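Local coordinates for site-specific recombinase, resolvase family protein (PDB 3GUV) that probably catalyses site-specific DNA recombination as a member of the resolvase (serine recombinase) family, at residues 6-11 and 74-79. Sequence-based numbering, arbitrary orientation.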
loop_
_atom_site.group_PDB
_atom_site.type_symbol
_atom_site.label_atom_id
_atom_site.label_comp_id
_atom_site.label_asym_id
_atom_site.label_seq_id
_atom_site.Cartn_x
_atom_site.Cartn_y
_atom_site.Cartn_z
ATOM N N LYS A 6 0.680 -15.973 -22.933
ATOM C CA LYS A 6 -0.031 -14.833 -23.531
ATOM C C LYS A 6 -0.290 -13.690 -22.520
ATOM O O LYS A 6 -0.743 -13.930 -21.370
ATOM C CB LYS A 6 -1.356 -15.284 -24.136
ATOM C CG LYS A 6 -1.130 -16.092 -25.430
ATOM C CD LYS A 6 -2.403 -16.774 -25.921
ATOM C CE LYS A 6 -2.125 -18.204 -26.290
ATOM N NZ LYS A 6 -1.005 -18.330 -27.267
ATOM N N VAL A 7 -0.067 -12.463 -22.987
ATOM C CA VAL A 7 -0.243 -11.293 -22.160
ATOM C C VAL A 7 -0.980 -10.147 -22.913
ATOM O O VAL A 7 -1.017 -10.074 -24.189
ATOM C CB VAL A 7 1.163 -10.812 -21.620
ATOM C CG1 VAL A 7 2.043 -12.009 -21.090
ATOM C CG2 VAL A 7 1.944 -10.083 -22.680
ATOM N N TYR A 8 -1.610 -9.294 -22.111
ATOM C CA TYR A 8 -2.123 -7.988 -22.535
ATOM C C TYR A 8 -1.169 -6.927 -22.018
ATOM O O TYR A 8 -0.611 -7.093 -20.907
ATOM C CB TYR A 8 -3.490 -7.710 -21.890
ATOM C CG TYR A 8 -4.704 -8.476 -22.411
ATOM C CD1 TYR A 8 -4.802 -8.897 -23.751
ATOM C CD2 TYR A 8 -5.796 -8.691 -21.582
ATOM C CE1 TYR A 8 -5.919 -9.557 -24.198
ATOM C CE2 TYR A 8 -6.930 -9.338 -22.017
ATOM C CZ TYR A 8 -6.994 -9.773 -23.335
ATOM O OH TYR A 8 -8.127 -10.422 -23.772
ATOM N N LEU A 9 -0.985 -5.847 -22.778
ATOM C CA LEU A 9 -0.290 -4.642 -22.307
ATOM C C LEU A 9 -1.324 -3.610 -21.899
ATOM O O LEU A 9 -2.279 -3.420 -22.625
ATOM C CB LEU A 9 0.576 -4.049 -23.416
ATOM C CG LEU A 9 2.048 -4.398 -23.383
ATOM C CD1 LEU A 9 2.270 -5.863 -23.197
ATOM C CD2 LEU A 9 2.768 -3.784 -24.621
ATOM N N TYR A 10 -1.145 -2.948 -20.758
ATOM C CA TYR A 10 -2.023 -1.832 -20.361
ATOM C C TYR A 10 -1.214 -0.593 -20.046
ATOM O O TYR A 10 -0.297 -0.646 -19.240
ATOM C CB TYR A 10 -2.851 -2.163 -19.125
ATOM C CG TYR A 10 -3.713 -0.983 -18.757
ATOM C CD1 TYR A 10 -4.827 -0.648 -19.534
ATOM C CD2 TYR A 10 -3.379 -0.140 -17.664
ATOM C CE1 TYR A 10 -5.614 0.455 -19.218
ATOM C CE2 TYR A 10 -4.140 0.978 -17.360
ATOM C CZ TYR A 10 -5.248 1.272 -18.118
ATOM O OH TYR A 10 -5.998 2.381 -17.837
ATOM N N THR A 11 -1.560 0.528 -20.663
ATOM C CA THR A 11 -0.870 1.789 -20.398
ATOM C C THR A 11 -1.899 2.903 -20.184
ATOM O O THR A 11 -3.026 2.805 -20.641
ATOM C CB THR A 11 0.122 2.186 -21.554
ATOM O OG1 THR A 11 -0.580 2.283 -22.797
ATOM C CG2 THR A 11 1.266 1.181 -21.702
ATOM N N ASP A 74 -9.021 -14.417 -24.975
ATOM C CA ASP A 74 -7.688 -14.544 -25.569
ATOM C C ASP A 74 -6.796 -15.488 -24.820
ATOM O O ASP A 74 -5.673 -15.725 -25.245
ATOM C CB ASP A 74 -7.000 -13.177 -25.619
ATOM C CG ASP A 74 -7.687 -12.226 -26.549
ATOM O OD1 ASP A 74 -8.230 -11.179 -26.126
ATOM O OD2 ASP A 74 -7.702 -12.558 -27.734
ATOM N N GLY A 75 -7.275 -16.010 -23.703
ATOM C CA GLY A 75 -6.471 -16.900 -22.868
ATOM C C GLY A 75 -5.183 -16.312 -22.316
ATOM O O GLY A 75 -4.138 -16.982 -22.321
ATOM N N VAL A 76 -5.264 -15.076 -21.811
ATOM C CA VAL A 76 -4.098 -14.389 -21.228
ATOM C C VAL A 76 -3.726 -14.894 -19.818
ATOM O O VAL A 76 -4.592 -15.136 -18.992
ATOM C CB VAL A 76 -4.299 -12.850 -21.215
ATOM C CG1 VAL A 76 -4.399 -12.310 -22.670
ATOM C CG2 VAL A 76 -5.508 -12.465 -20.395
ATOM N N SER A 77 -2.426 -15.069 -19.569
ATOM C CA SER A 77 -1.890 -15.361 -18.234
ATOM C C SER A 77 -1.494 -14.103 -17.411
ATOM O O SER A 77 -1.529 -14.127 -16.171
ATOM C CB SER A 77 -0.639 -16.232 -18.370
ATOM O OG SER A 77 -0.989 -17.570 -18.680
ATOM N N PHE A 78 -1.087 -13.026 -18.093
ATOM C CA PHE A 78 -0.697 -11.756 -17.400
ATOM C C PHE A 78 -1.252 -10.463 -18.048
ATOM O O PHE A 78 -1.525 -10.419 -19.277
ATOM C CB PHE A 78 0.827 -11.644 -17.330
ATOM C CG PHE A 78 1.499 -12.721 -16.550
ATOM C CD1 PHE A 78 1.665 -12.596 -15.179
ATOM C CD2 PHE A 78 2.030 -13.840 -17.187
ATOM C CE1 PHE A 78 2.302 -13.581 -14.436
ATOM C CE2 PHE A 78 2.659 -14.836 -16.457
ATOM C CZ PHE A 78 2.814 -14.682 -15.063
ATOM N N VAL A 79 -1.464 -9.433 -17.217
ATOM C CA VAL A 79 -1.449 -8.022 -17.675
ATOM C C VAL A 79 -0.125 -7.395 -17.267
ATOM O O VAL A 79 0.277 -7.467 -16.066
ATOM C CB VAL A 79 -2.545 -7.140 -17.050
ATOM C CG1 VAL A 79 -2.370 -5.677 -17.477
ATOM C CG2 VAL A 79 -3.958 -7.678 -17.360
HETATM O O HOH W 1 -1.347 -17.539 -21.536
HETATM O O HOH W 2 -9.029 -12.386 -22.470
#
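Strands 6-12 and 78-81 run parallel as neighbours in the central sheet of the resolvase N-terminal domain, pairing Val-7 with Phe-78 and Tyr-8 with Val-79, and Tyr-8 N donates to Phe-78 O at 3.1 Å. At the start of the pairing, Lys-6 O takes two amides: Ser-77 N at 2.7 Å and, more weakly, Phe-78 N at 3.4 Å. A water extends this end, accepting from Lys-6 N, donating to Gly-75 O and bonded to Ser-77 OG. Val-7 CG1 meets Phe-78 CB on one side of the sheet. On the other, which helix 60-70 covers, Val-79 CG1 packs on Tyr-10 CB. With CG1 anti to its carbonyl carbon (chi1 -64°), Val-76 sets that methyl over the centre of the Tyr-8 ring in a CH-pi contact, 3.5 Å from the centroid, while Tyr-46 of strand 41-48 makes an edge-to-face contact with the same ring. Lys-6 lays CD against Asp-74 O before its amine turns off to a salt bridge with Glu-41. Tyr-8 OH is gripped twice: a second water, itself held by Asp-74 N, donates to it, and the hydroxyl donates to Asp-74 OD1, which lies in the ring plane a very short 2.5 Å from OH, its carboxylate turned 82° to the ring.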